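Local structure of 5-oxoprolinase subunit C (Escherichia coli, 5DUD) at residues A[52-57]-A[108-113]; A[178-183]-A[255-260]; A[198-203]-A[272-277]; A[262-267]-A[289-294]; A[27-32]-A[246-251]. The protein catalyses, as subunit C of an ATP-dependent 5-oxoprolinase, the cleavage of 5-oxoproline to L-glutamate coupled to the hydrolysis of ATP to ADP and phosphate. All blocks are in the same frame, centred on the assembly; numbering follows the deposited sequence.

In the fold
The five contacts illustrate how distant parts of one chain are tied into a single carboxyltransferase-type fold. Contact 1 pairs two inner strands of the five-stranded antiparallel sheet, whereas contacts 2 and 3 lie at separate places on the seven-stranded sheet, their centres 22 Å apart. Contact 5 joins the loop after strand 12-14 of the first sheet to the loop after strand 243-245 of the second and touches contact 1, where Leu32 N probably donates to Glu54 OE2 at 3.2 Å. Contact 3 also reaches contact 1, with Met109 CG 3.6 Å from Ile272 O, and contact 4 meets contact 5 through Met266 CE and Met246 CE, 4.0 Å apart. Contact 2 is remote: its centre is 31 Å from that of contact 1.

Contact 1. Residues A[52-57]-A[108-113]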
# COMPACT_ATOMS: atom_id res chain seq x y z
N ALA A 52 15.99 -7.79 -2.26
CA ALA A 52 16.08 -9.24 -2.03
C ALA A 52 14.81 -9.94 -2.52
O ALA A 52 13.74 -9.33 -2.52
CB ALA A 52 16.30 -9.52 -0.55
N LEU A 53 14.91 -11.21 -2.94
CA LEU A 53 13.75 -11.94 -3.46
C LEU A 53 12.78 -12.36 -2.38
O LEU A 53 13.18 -13.06 -1.46
CB LEU A 53 14.19 -13.21 -4.20
CG LEU A 53 15.12 -13.05 -5.38
CD1 LEU A 53 15.52 -14.40 -5.94
CD2 LEU A 53 14.47 -12.20 -6.44
N GLU A 54 11.49 -12.03 -2.53
CA GLU A 54 10.44 -12.54 -1.64
C GLU A 54 9.91 -13.81 -2.30
O GLU A 54 9.75 -13.81 -3.51
CB GLU A 54 9.31 -11.51 -1.44
CG GLU A 54 8.15 -12.04 -0.62
CD GLU A 54 7.13 -11.00 -0.21
OE1 GLU A 54 6.07 -10.92 -0.87
OE2 GLU A 54 7.39 -10.27 0.77
N ILE A 55 9.71 -14.89 -1.52
CA ILE A 55 9.23 -16.18 -2.05
C ILE A 55 8.03 -16.60 -1.22
O ILE A 55 8.14 -16.58 -0.00
CB ILE A 55 10.34 -17.27 -1.99
CG1 ILE A 55 11.71 -16.77 -2.54
CG2 ILE A 55 9.91 -18.54 -2.72
CD1 ILE A 55 12.88 -17.35 -1.82
N THR A 56 6.91 -17.01 -1.86
CA THR A 56 5.71 -17.45 -1.15
C THR A 56 5.58 -18.96 -1.32
O THR A 56 5.46 -19.44 -2.45
CB THR A 56 4.47 -16.71 -1.67
OG1 THR A 56 4.73 -15.31 -1.59
CG2 THR A 56 3.21 -17.07 -0.87
N LEU A 57 5.62 -19.71 -0.20
CA LEU A 57 5.53 -21.17 -0.12
C LEU A 57 6.65 -21.85 -0.96
O LEU A 57 6.36 -22.65 -1.85
CB LEU A 57 4.14 -21.69 -0.54
CG LEU A 57 3.01 -21.41 0.46
CD1 LEU A 57 1.66 -21.45 -0.22
CD2 LEU A 57 3.03 -22.41 1.60
N GLY A 108 5.09 -21.65 8.43
CA GLY A 108 5.33 -20.37 7.78
C GLY A 108 4.75 -20.29 6.37
O GLY A 108 4.11 -21.23 5.90
N MET A 109 4.99 -19.15 5.70
CA MET A 109 4.51 -18.89 4.34
C MET A 109 5.58 -18.28 3.45
O MET A 109 5.90 -18.86 2.41
CB MET A 109 3.29 -17.94 4.37
CG MET A 109 1.99 -18.61 4.73
SD MET A 109 1.23 -19.51 3.35
CE MET A 109 0.80 -18.16 2.26
N ARG A 110 6.09 -17.08 3.80
CA ARG A 110 7.05 -16.36 2.96
C ARG A 110 8.52 -16.54 3.40
O ARG A 110 8.83 -16.48 4.59
CB ARG A 110 6.69 -14.87 2.92
CG ARG A 110 5.47 -14.61 2.03
CD ARG A 110 4.64 -13.41 2.45
NE ARG A 110 3.36 -13.37 1.73
CZ ARG A 110 2.21 -13.93 2.12
NH1 ARG A 110 2.15 -14.60 3.27
NH2 ARG A 110 1.12 -13.82 1.37
N SER A 111 9.42 -16.74 2.41
CA SER A 111 10.87 -16.92 2.59
C SER A 111 11.62 -15.88 1.77
O SER A 111 11.13 -15.49 0.71
CB SER A 111 11.27 -18.33 2.17
OG SER A 111 12.59 -18.67 2.59
N TYR A 112 12.79 -15.42 2.24
CA TYR A 112 13.56 -14.39 1.54
C TYR A 112 14.97 -14.89 1.19
O TYR A 112 15.54 -15.67 1.94
CB TYR A 112 13.64 -13.11 2.39
CG TYR A 112 12.26 -12.54 2.67
CD1 TYR A 112 11.45 -13.09 3.65
CD2 TYR A 112 11.73 -11.54 1.87
CE1 TYR A 112 10.15 -12.66 3.84
CE2 TYR A 112 10.43 -11.07 2.07
CZ TYR A 112 9.64 -11.63 3.06
OH TYR A 112 8.36 -11.18 3.28
N LEU A 113 15.50 -14.44 0.04
CA LEU A 113 16.82 -14.82 -0.45
C LEU A 113 17.60 -13.57 -0.87
O LEU A 113 17.23 -12.91 -1.84
CB LEU A 113 16.67 -15.80 -1.64
CG LEU A 113 17.96 -16.19 -2.38
CD1 LEU A 113 18.99 -16.76 -1.42
CD2 LEU A 113 17.67 -17.19 -3.47
O HOH W 1 8.20 -19.44 1.18
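Tyr112 and Glu54 lie side by side on one face of an antiparallel strand pair, and the phenol OH of Tyr112 donates to OE2 of Glu54 over 2.8 Å. The hydroxyl meets this oxygen from above the carboxylate plane, which stands 79° from the ring. Glu54 can follow the ring outward because its CG is anti to the backbone N (chi1 175°) and the chain beyond stays extended, with CG 3.7 Å from Tyr112 CE2. On the same face Thr56 runs alongside Arg110, its CG2 over one side of the guanidinium. On the other face, beside Ser111, the side-chain contacts are apolar: Ile55 CD1 rests 4.1 Å from Leu113 CB, and Leu53 CD1 faces Leu113 CD2. Where the pairing ends, the bent chain of Met109 brings SD to 3.8 Å from Leu57 CD2. Beneath these side chains, Leu53 with Leu113 and Ile55 with Ser111 form hydrogen-bonded pairs; Ser111 N to Ile55 O measures 2.7 Å and is nearly straight at 166°. Leu57 N donates to Met109 O just past the strand, and a water donates to both Ile55 O and Met109 O. Residues outside the pair hold the polar groups: Leu32 N meets Glu54 OE2, Asp33 N meets Tyr112 OH, Arg206 forms a salt bridge with Glu54 OE1, Tyr10 O accepts from Thr56 OG1, and Ala270 O from Arg110 NH1. The pair occupies the interior of the five-stranded sheet, with strand 12-14 beside 52-56 and strand 68-74 beside 110-115, while Ala36 and Leu37 of helix 34-44 pack on Tyr112.

Contact 2. Residues A[178-183]-A[255-260]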
# COMPACT_ATOMS: atom_id res chain seq x y z
N PRO A 178 -7.05 -0.07 19.37
CA PRO A 178 -8.40 0.25 18.89
C PRO A 178 -8.55 1.62 18.22
O PRO A 178 -7.85 2.57 18.56
CB PRO A 178 -9.24 0.24 20.18
CG PRO A 178 -8.29 0.54 21.27
CD PRO A 178 -6.99 -0.08 20.85
N GLY A 179 -9.64 1.76 17.47
CA GLY A 179 -10.14 3.02 16.94
C GLY A 179 -9.51 3.42 15.64
O GLY A 179 -8.65 2.68 15.15
N PRO A 180 -9.89 4.53 14.99
CA PRO A 180 -10.86 5.63 15.27
C PRO A 180 -12.34 5.24 15.40
O PRO A 180 -13.01 5.84 16.24
CB PRO A 180 -10.67 6.57 14.06
CG PRO A 180 -9.32 6.25 13.54
CD PRO A 180 -9.15 4.80 13.75
N GLU A 181 -12.87 4.27 14.62
CA GLU A 181 -14.29 3.88 14.69
C GLU A 181 -14.54 2.66 15.62
O GLU A 181 -15.47 1.90 15.38
CB GLU A 181 -14.84 3.55 13.28
CG GLU A 181 -14.89 4.74 12.33
CD GLU A 181 -13.59 5.12 11.65
OE1 GLU A 181 -12.75 4.23 11.44
OE2 GLU A 181 -13.46 6.29 11.22
N TYR A 182 -13.80 2.54 16.73
CA TYR A 182 -13.96 1.41 17.66
C TYR A 182 -15.22 1.56 18.49
O TYR A 182 -15.86 0.56 18.79
CB TYR A 182 -12.73 1.30 18.57
CG TYR A 182 -12.77 0.22 19.62
CD1 TYR A 182 -12.47 -1.10 19.31
CD2 TYR A 182 -12.95 0.54 20.96
CE1 TYR A 182 -12.43 -2.09 20.29
CE2 TYR A 182 -12.91 -0.44 21.95
CZ TYR A 182 -12.66 -1.76 21.61
OH TYR A 182 -12.61 -2.74 22.57
N HIS A 183 -15.59 2.82 18.82
CA HIS A 183 -16.76 3.10 19.64
C HIS A 183 -18.08 3.15 18.82
O HIS A 183 -19.11 3.55 19.36
CB HIS A 183 -16.54 4.40 20.44
CG HIS A 183 -15.35 4.30 21.36
ND1 HIS A 183 -15.37 3.50 22.49
CD2 HIS A 183 -14.13 4.88 21.26
CE1 HIS A 183 -14.18 3.63 23.05
NE2 HIS A 183 -13.39 4.45 22.34
N TYR A 255 -14.16 2.92 4.61
CA TYR A 255 -14.73 1.86 5.46
C TYR A 255 -14.41 2.15 6.94
O TYR A 255 -13.36 2.73 7.23
CB TYR A 255 -14.20 0.47 5.07
CG TYR A 255 -14.74 -0.09 3.78
CD1 TYR A 255 -16.11 -0.23 3.58
CD2 TYR A 255 -13.89 -0.62 2.81
CE1 TYR A 255 -16.61 -0.78 2.40
CE2 TYR A 255 -14.38 -1.19 1.64
CZ TYR A 255 -15.75 -1.27 1.44
OH TYR A 255 -16.22 -1.84 0.28
N PRO A 256 -15.28 1.73 7.88
CA PRO A 256 -15.01 2.00 9.30
C PRO A 256 -13.86 1.13 9.84
O PRO A 256 -13.89 -0.09 9.69
CB PRO A 256 -16.34 1.68 9.99
CG PRO A 256 -17.01 0.72 9.09
CD PRO A 256 -16.57 1.03 7.70
N ARG A 257 -12.84 1.78 10.43
CA ARG A 257 -11.63 1.17 10.96
C ARG A 257 -11.79 0.82 12.45
O ARG A 257 -11.84 1.72 13.29
CB ARG A 257 -10.43 2.12 10.76
CG ARG A 257 -10.23 2.62 9.33
CD ARG A 257 -9.43 3.91 9.28
NE ARG A 257 -10.24 5.07 9.65
CZ ARG A 257 -9.84 6.34 9.60
NH1 ARG A 257 -8.61 6.64 9.18
NH2 ARG A 257 -10.65 7.32 9.96
N ILE A 258 -11.91 -0.47 12.76
CA ILE A 258 -12.08 -0.93 14.15
C ILE A 258 -10.76 -0.93 14.92
O ILE A 258 -10.76 -0.51 16.07
CB ILE A 258 -12.77 -2.32 14.23
CG1 ILE A 258 -13.23 -2.60 15.68
CG2 ILE A 258 -11.86 -3.46 13.72
CD1 ILE A 258 -14.05 -3.81 15.83
N ALA A 259 -9.65 -1.41 14.32
CA ALA A 259 -8.35 -1.49 15.00
C ALA A 259 -7.19 -1.28 14.04
O ALA A 259 -7.38 -1.29 12.82
CB ALA A 259 -8.22 -2.83 15.70
N CYS A 260 -5.98 -1.08 14.59
CA CYS A 260 -4.76 -0.90 13.81
C CYS A 260 -3.65 -1.72 14.43
O CYS A 260 -3.36 -1.55 15.62
CB CYS A 260 -4.38 0.58 13.71
SG CYS A 260 -2.97 0.90 12.62
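Gly179 N donates to Ile258 O (2.9 Å) and Glu181 N to Arg257 O (3.1 Å), holding the chain beside strand 257-260 as it turns through a cis peptide before Pro180. Glu181 then folds back on the strand: its chain bends at chi2 (80°) and presents both carboxylate oxygens to Arg257. The guanidinium takes them side-on, NE to OE1 at 3.2 Å and NH2 to OE2 also at 3.2 Å, each oxygen using its syn lone pair. Carboxylate and guanidinium are nearly coplanar, 19° apart, the usual geometry of a two-pronged salt bridge. OE1 carries a second load, accepting the backbone N of Arg257 at 2.7 Å on its anti side but well out of the carboxylate plane, so one side chain secures both the backbone and the charged end of the same residue. Pro180 CG sits 3.9 Å above the guanidinium plane, over its centre. An alanine in place of Glu181 would probably leave the Arg257 guanidinium without this counter-charge and its backbone N without an acceptor, and the arginine end would be likely to turn more freely. Further along, Tyr182 CD1 touches Ile258 CG1 at 4.0 Å, while Pro178 CB lies over one face of the tyrosine ring, toward its rim, and Trp194 bonds to its hydroxyl. An aromatic side chain of a neighbouring protein chain packs on Pro180. Within the seven-stranded sheet, strand 257-261 is flanked by strands 173-178 and 233-235, and Phe193 of helix 187-195 lies against Ile258 and Ala259.

Contact 3. Residues A[198-203]-A[272-277]; sequences WQLSSQ and IPLGQP
Leu274 and Leu200 supply the two greatest shares of the surface buried here, and they cross with their CD2 methyls 4.1 Å apart. Leu274 belongs to a type I turn from Pro273 to Gln276; from there its CD2 extends beyond Leu200 to the backbone of Ser201 and Ser202, so this exposed residue lies across the end of strand 198-200. Leu200 points toward the turn segment. With CG anti to the backbone N (chi1 -160°), its CD2 is carried to the backbone of Ile272 and Pro273, where it meets Ile272 O at 3.6 Å and the Ile272 methyl CG2 at 4.3 Å. The same side chain also packs on Tyr209 and Leu211 of strand 208-212 and on Ile278, which makes it the buried side of the contact. Gln199 works at the rim: its chain bends at chi2, bringing NE2 to 3.5 Å from Gly275 O, too loose an approach to count as a bond. No hydrogen bond joins the two segments. Instead, Gln199 and Pro277 form a non-hydrogen-bonded antiparallel pair with CA atoms 4.3 Å apart, and Trp198 O receives a CA-H...O contact from Pro277 CA at 3.4 Å. The arrangement is that of a type I beta turn leading into strand 277-282, with Leu274 of the turn packed on Leu200, at the seam where this strand joins strand 198-200 in the seven-stranded sheet.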
# COMPACT_ATOMS: atom_id res chain seq x y z
N TRP A 198 -9.79 -15.41 14.61
CA TRP A 198 -10.07 -15.02 13.23
C TRP A 198 -9.33 -15.91 12.24
O TRP A 198 -8.11 -15.94 12.27
CB TRP A 198 -9.68 -13.56 13.04
CG TRP A 198 -10.49 -12.65 13.91
CD1 TRP A 198 -10.20 -12.28 15.19
CD2 TRP A 198 -11.83 -12.22 13.66
NE1 TRP A 198 -11.24 -11.57 15.72
CE2 TRP A 198 -12.26 -11.52 14.81
CE3 TRP A 198 -12.69 -12.32 12.56
CZ2 TRP A 198 -13.52 -10.92 14.88
CZ3 TRP A 198 -13.94 -11.74 12.64
CH2 TRP A 198 -14.34 -11.04 13.79
N GLN A 199 -10.07 -16.64 11.37
CA GLN A 199 -9.47 -17.54 10.38
C GLN A 199 -9.11 -16.77 9.12
O GLN A 199 -9.91 -15.98 8.63
CB GLN A 199 -10.44 -18.69 10.05
CG GLN A 199 -9.72 -19.95 9.53
CD GLN A 199 -10.44 -20.67 8.41
OE1 GLN A 199 -11.59 -20.38 8.05
NE2 GLN A 199 -9.78 -21.68 7.85
N LEU A 200 -7.95 -17.07 8.51
CA LEU A 200 -7.53 -16.42 7.27
C LEU A 200 -8.29 -17.02 6.07
O LEU A 200 -8.51 -18.23 6.01
CB LEU A 200 -6.01 -16.54 7.08
CG LEU A 200 -5.31 -15.54 6.13
CD1 LEU A 200 -5.44 -14.10 6.61
CD2 LEU A 200 -3.80 -15.87 5.97
N SER A 201 -8.72 -16.16 5.13
CA SER A 201 -9.46 -16.55 3.94
C SER A 201 -8.56 -16.61 2.71
O SER A 201 -7.57 -15.88 2.63
CB SER A 201 -10.60 -15.57 3.68
OG SER A 201 -11.75 -16.24 3.18
N SER A 202 -8.94 -17.43 1.72
CA SER A 202 -8.22 -17.60 0.45
C SER A 202 -8.06 -16.29 -0.38
O SER A 202 -7.14 -16.21 -1.19
CB SER A 202 -8.91 -18.65 -0.43
OG SER A 202 -10.22 -18.24 -0.79
N GLN A 203 -8.95 -15.30 -0.18
CA GLN A 203 -8.88 -13.99 -0.85
C GLN A 203 -7.63 -13.18 -0.45
O GLN A 203 -7.17 -12.34 -1.23
CB GLN A 203 -10.12 -13.15 -0.52
CG GLN A 203 -11.34 -13.52 -1.34
CD GLN A 203 -11.35 -12.80 -2.67
OE1 GLN A 203 -11.61 -11.60 -2.75
NE2 GLN A 203 -11.04 -13.51 -3.76
N ILE A 272 1.63 -16.38 8.72
CA ILE A 272 0.42 -17.15 9.08
C ILE A 272 -0.15 -17.91 7.86
O ILE A 272 -0.59 -17.27 6.90
CB ILE A 272 -0.67 -16.25 9.73
CG1 ILE A 272 -0.26 -15.88 11.17
CG2 ILE A 272 -2.04 -16.96 9.75
CD1 ILE A 272 -0.95 -14.65 11.74
N PRO A 273 -0.25 -19.26 7.91
CA PRO A 273 -0.83 -20.01 6.78
C PRO A 273 -2.31 -19.67 6.50
O PRO A 273 -3.01 -19.16 7.37
CB PRO A 273 -0.68 -21.47 7.19
CG PRO A 273 0.38 -21.48 8.22
CD PRO A 273 0.24 -20.19 8.95
N LEU A 274 -2.78 -20.00 5.28
CA LEU A 274 -4.14 -19.69 4.83
C LEU A 274 -5.29 -20.44 5.57
O LEU A 274 -6.45 -20.06 5.39
CB LEU A 274 -4.28 -19.91 3.30
CG LEU A 274 -3.96 -18.66 2.45
CD1 LEU A 274 -3.67 -19.03 1.00
CD2 LEU A 274 -5.09 -17.64 2.53
N GLY A 275 -4.98 -21.44 6.39
CA GLY A 275 -5.97 -22.16 7.18
C GLY A 275 -5.87 -21.99 8.68
O GLY A 275 -6.72 -22.53 9.40
N GLN A 276 -4.83 -21.29 9.20
CA GLN A 276 -4.61 -21.13 10.65
C GLN A 276 -5.29 -19.88 11.21
O GLN A 276 -5.38 -18.87 10.52
CB GLN A 276 -3.10 -21.07 10.95
CG GLN A 276 -2.34 -22.37 10.65
CD GLN A 276 -2.58 -23.44 11.70
OE1 GLN A 276 -1.82 -23.56 12.67
NE2 GLN A 276 -3.62 -24.24 11.53
N PRO A 277 -5.74 -19.92 12.49
CA PRO A 277 -6.39 -18.74 13.08
C PRO A 277 -5.42 -17.60 13.42
O PRO A 277 -4.20 -17.76 13.32
CB PRO A 277 -7.04 -19.31 14.35
CG PRO A 277 -6.20 -20.45 14.72
CD PRO A 277 -5.71 -21.05 13.44

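Contact 4. Residues A[262-267]-A[289-294]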
# COMPACT_ATOMS: atom_id res chain seq x y z
N ILE A 262 0.10 -2.88 15.25
CA ILE A 262 1.34 -2.14 15.47
C ILE A 262 2.43 -2.65 14.52
O ILE A 262 2.46 -3.84 14.21
CB ILE A 262 1.80 -2.16 16.96
CG1 ILE A 262 2.19 -3.58 17.47
CG2 ILE A 262 0.72 -1.52 17.84
CD1 ILE A 262 2.88 -3.62 18.80
N GLU A 263 3.31 -1.75 14.06
CA GLU A 263 4.39 -2.06 13.12
C GLU A 263 5.34 -3.17 13.62
O GLU A 263 5.87 -3.92 12.80
CB GLU A 263 5.20 -0.78 12.82
CG GLU A 263 6.21 -0.92 11.69
CD GLU A 263 6.77 0.40 11.21
OE1 GLU A 263 8.00 0.61 11.35
OE2 GLU A 263 5.99 1.24 10.70
N ALA A 264 5.53 -3.31 14.95
CA ALA A 264 6.39 -4.35 15.52
C ALA A 264 5.80 -5.77 15.34
O ALA A 264 6.56 -6.73 15.34
CB ALA A 264 6.62 -4.08 17.01
N ASP A 265 4.46 -5.90 15.18
CA ASP A 265 3.79 -7.20 15.02
C ASP A 265 3.33 -7.48 13.57
O ASP A 265 2.84 -8.57 13.30
CB ASP A 265 2.58 -7.30 15.97
CG ASP A 265 2.99 -7.57 17.40
OD1 ASP A 265 4.05 -7.08 17.83
OD2 ASP A 265 2.24 -8.29 18.11
N MET A 266 3.51 -6.52 12.65
CA MET A 266 3.12 -6.71 11.24
C MET A 266 3.83 -7.89 10.59
O MET A 266 3.25 -8.53 9.72
CB MET A 266 3.41 -5.44 10.42
CG MET A 266 2.38 -4.34 10.59
SD MET A 266 0.74 -4.77 9.96
CE MET A 266 1.05 -4.79 8.20
N TYR A 267 5.09 -8.18 10.99
CA TYR A 267 5.85 -9.30 10.42
C TYR A 267 5.20 -10.66 10.72
O TYR A 267 5.37 -11.58 9.92
CB TYR A 267 7.32 -9.27 10.88
CG TYR A 267 7.62 -9.84 12.26
CD1 TYR A 267 7.95 -11.18 12.42
CD2 TYR A 267 7.72 -9.01 13.36
CE1 TYR A 267 8.28 -11.69 13.67
CE2 TYR A 267 8.06 -9.51 14.62
CZ TYR A 267 8.35 -10.85 14.77
OH TYR A 267 8.66 -11.34 16.02
N LEU A 289 4.81 1.78 21.11
CA LEU A 289 6.01 2.57 20.80
C LEU A 289 7.28 1.91 21.33
O LEU A 289 8.30 1.97 20.65
CB LEU A 289 5.88 4.00 21.37
CG LEU A 289 4.87 4.89 20.65
CD1 LEU A 289 4.41 6.03 21.54
CD2 LEU A 289 5.40 5.38 19.29
N LYS A 290 7.24 1.30 22.53
CA LYS A 290 8.40 0.59 23.09
C LYS A 290 8.69 -0.66 22.26
O LYS A 290 9.86 -0.97 22.03
CB LYS A 290 8.18 0.22 24.57
N ALA A 291 7.63 -1.36 21.79
CA ALA A 291 7.77 -2.54 20.93
C ALA A 291 8.36 -2.16 19.57
O ALA A 291 9.11 -2.95 18.99
CB ALA A 291 6.42 -3.22 20.75
N ARG A 292 8.01 -0.97 19.05
CA ARG A 292 8.54 -0.46 17.78
C ARG A 292 10.02 -0.11 17.94
O ARG A 292 10.80 -0.37 17.02
CB ARG A 292 7.75 0.78 17.30
CG ARG A 292 7.86 1.03 15.80
CD ARG A 292 8.13 2.48 15.46
NE ARG A 292 7.85 2.77 14.05
CZ ARG A 292 8.18 3.90 13.42
NH1 ARG A 292 8.84 4.86 14.05
NH2 ARG A 292 7.87 4.06 12.13
N GLN A 293 10.40 0.47 19.10
CA GLN A 293 11.80 0.80 19.39
C GLN A 293 12.61 -0.49 19.50
O GLN A 293 13.58 -0.65 18.75
CB GLN A 293 11.95 1.61 20.69
CG GLN A 293 11.58 3.08 20.55
CD GLN A 293 11.35 3.81 21.87
OE1 GLN A 293 10.52 4.71 21.95
NE2 GLN A 293 12.08 3.46 22.93
N ASP A 294 12.18 -1.43 20.36
CA ASP A 294 12.85 -2.73 20.57
C ASP A 294 13.20 -3.43 19.25
O ASP A 294 14.28 -4.02 19.15
CB ASP A 294 11.97 -3.66 21.43
CG ASP A 294 11.84 -3.28 22.90
OD1 ASP A 294 12.48 -2.28 23.31
OD2 ASP A 294 11.09 -3.96 23.62
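Arg292 and Glu263 both place CG anti to the backbone N (chi1 -158° and -171°), and these torsions send their charged ends toward each other where a turn meets a long helix. The motif is simple: the turn that leads from strand 257-261 into helix 266-271 packs on the side of helix 285-302, close to the C-terminus of the chain. Glu263 keeps its chain extended, whereas Arg292 bends at chi2. OE1 of Glu263 comes obliquely to NE of Arg292 at 3.5 Å, a salt bridge whose hydrogen bond is weak, and the two flat groups are turned 57° apart instead of lying flush, which makes it a loose pairing. The close packing belongs to the small residues beside it. Ala264 CB touches Ala291 CB at 3.8 Å, and neither residue has a longer side chain to hold turn and helix apart; the nearest CA atoms across the contact are those of Ala264 and Arg292, 5.0 Å apart. The turn itself is closed by Asp265 N, which donates to Ile262 O. Arg175 of strand 173-178 lies against both Ile262 and Ala291 and forms a salt bridge with Asp265. A neighbouring protein chain approaches as well, an acidic side chain accepting from Glu263 N. Deeper in, Ile262 stretches CD1 to 4.1 Å from Ala291 CB.

Contact 5. Residues A[27-32]-A[246-251]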
# COMPACT_ATOMS: atom_id res chain seq x y z
N SER A 27 1.28 2.77 -3.45
CA SER A 27 1.52 1.94 -2.27
C SER A 27 3.02 1.76 -2.07
O SER A 27 3.74 1.68 -3.07
CB SER A 27 0.83 0.58 -2.44
OG SER A 27 -0.48 0.73 -2.96
N HIS A 28 3.51 1.76 -0.82
CA HIS A 28 4.94 1.66 -0.53
C HIS A 28 5.49 0.25 -0.84
O HIS A 28 6.67 0.14 -1.18
CB HIS A 28 5.26 2.06 0.93
CG HIS A 28 5.05 0.98 1.94
ND1 HIS A 28 6.10 0.45 2.66
CD2 HIS A 28 3.91 0.37 2.34
CE1 HIS A 28 5.58 -0.45 3.47
NE2 HIS A 28 4.26 -0.55 3.30
N CYS A 29 4.65 -0.80 -0.75
CA CYS A 29 5.03 -2.19 -1.04
C CYS A 29 6.24 -2.63 -0.16
O CYS A 29 6.26 -2.29 1.02
CB CYS A 29 5.28 -2.39 -2.53
SG CYS A 29 3.94 -1.80 -3.60
N GLY A 30 7.19 -3.39 -0.71
CA GLY A 30 8.33 -3.88 0.06
C GLY A 30 7.98 -5.21 0.68
O GLY A 30 6.88 -5.73 0.45
N ALA A 31 8.91 -5.80 1.43
CA ALA A 31 8.69 -7.11 2.04
C ALA A 31 7.59 -7.08 3.10
O ALA A 31 7.52 -6.13 3.89
CB ALA A 31 9.98 -7.64 2.66
N LEU A 32 6.72 -8.08 3.07
CA LEU A 32 5.64 -8.25 4.05
C LEU A 32 6.28 -8.49 5.42
O LEU A 32 5.92 -7.84 6.40
CB LEU A 32 4.70 -9.40 3.64
CG LEU A 32 3.34 -9.02 3.03
CD1 LEU A 32 3.46 -7.91 2.00
CD2 LEU A 32 2.66 -10.23 2.42
N MET A 246 -2.40 -4.60 4.08
CA MET A 246 -0.98 -4.95 4.09
C MET A 246 -0.20 -3.89 3.28
O MET A 246 -0.65 -2.75 3.20
CB MET A 246 -0.77 -6.39 3.58
CG MET A 246 -1.55 -7.45 4.36
SD MET A 246 -1.20 -7.50 6.14
CE MET A 246 0.44 -8.22 6.14
N ASN A 247 0.98 -4.22 2.72
CA ASN A 247 1.84 -3.23 2.06
C ASN A 247 1.33 -2.72 0.69
O ASN A 247 1.42 -1.52 0.46
CB ASN A 247 3.26 -3.79 1.89
CG ASN A 247 3.93 -4.19 3.18
OD1 ASN A 247 3.28 -4.59 4.15
ND2 ASN A 247 5.26 -4.14 3.22
N ASP A 248 0.78 -3.59 -0.19
CA ASP A 248 0.28 -3.18 -1.51
C ASP A 248 -1.16 -2.60 -1.47
O ASP A 248 -1.69 -2.26 -2.53
CB ASP A 248 0.31 -4.37 -2.49
CG ASP A 248 1.71 -4.76 -2.93
OD1 ASP A 248 2.66 -4.51 -2.17
OD2 ASP A 248 1.84 -5.36 -4.02
N ALA A 249 -1.78 -2.45 -0.27
CA ALA A 249 -3.15 -1.93 -0.11
C ALA A 249 -3.38 -0.53 -0.69
O ALA A 249 -2.44 0.20 -0.99
CB ALA A 249 -3.52 -1.89 1.37
N GLN A 250 -4.67 -0.15 -0.78
CA GLN A 250 -5.13 1.17 -1.20
C GLN A 250 -4.61 2.26 -0.26
O GLN A 250 -4.62 2.04 0.95
CB GLN A 250 -6.67 1.24 -1.15
CG GLN A 250 -7.38 0.85 -2.42
CD GLN A 250 -8.83 1.27 -2.33
OE1 GLN A 250 -9.20 2.38 -2.75
NE2 GLN A 250 -9.67 0.47 -1.70
N THR A 251 -4.27 3.44 -0.78
CA THR A 251 -3.87 4.54 0.09
C THR A 251 -5.09 5.25 0.72
O THR A 251 -4.95 5.80 1.81
CB THR A 251 -3.00 5.55 -0.65
OG1 THR A 251 -3.76 6.11 -1.72
CG2 THR A 251 -1.71 4.94 -1.17
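Asn247 and the loop 27-32 form a loop-to-loop junction in the carboxyltransferase-type fold, in which an asparagine amide ties down the backbone leading into helix 34-44. Asn247 has by far the most surface buried here. Its ND2 donates to Cys29 O over 3.0 Å at 151°, approaching from well above that carbonyl plane, and more weakly to Ala31 O at 3.1 Å. The two acceptors bracket Gly30, whose positive phi shapes the loop round the amide. The His28 ring lies beside the amide, their planes 26° apart, with NE2 3.7 Å from Asn247 CG. Its chi1 of 82° sets the imidazole between the backbone N and carbonyl carbon, swinging it over toward the asparagine. Leu32 adds CD1 at 3.9 Å from Asn247 CG, and its CG faces Met246 CE. A leucine in place of Asn247 would probably leave Cys29 O and Ala31 O without their shared donor, so that the backbone round Gly30 is held less firmly. Charge holds the neighbouring position, for Arg206 forms a salt bridge with Asp248 OD1 while also bonding to Gly30 O, linking both loops through one guanidinium. Cys29 SG lies 3.3 Å from that same Asp248 OD1. At the start of the loop, the hydroxyl OG of Ser27, anti to its own carbonyl carbon, donates to Ala249 O at 2.8 Å.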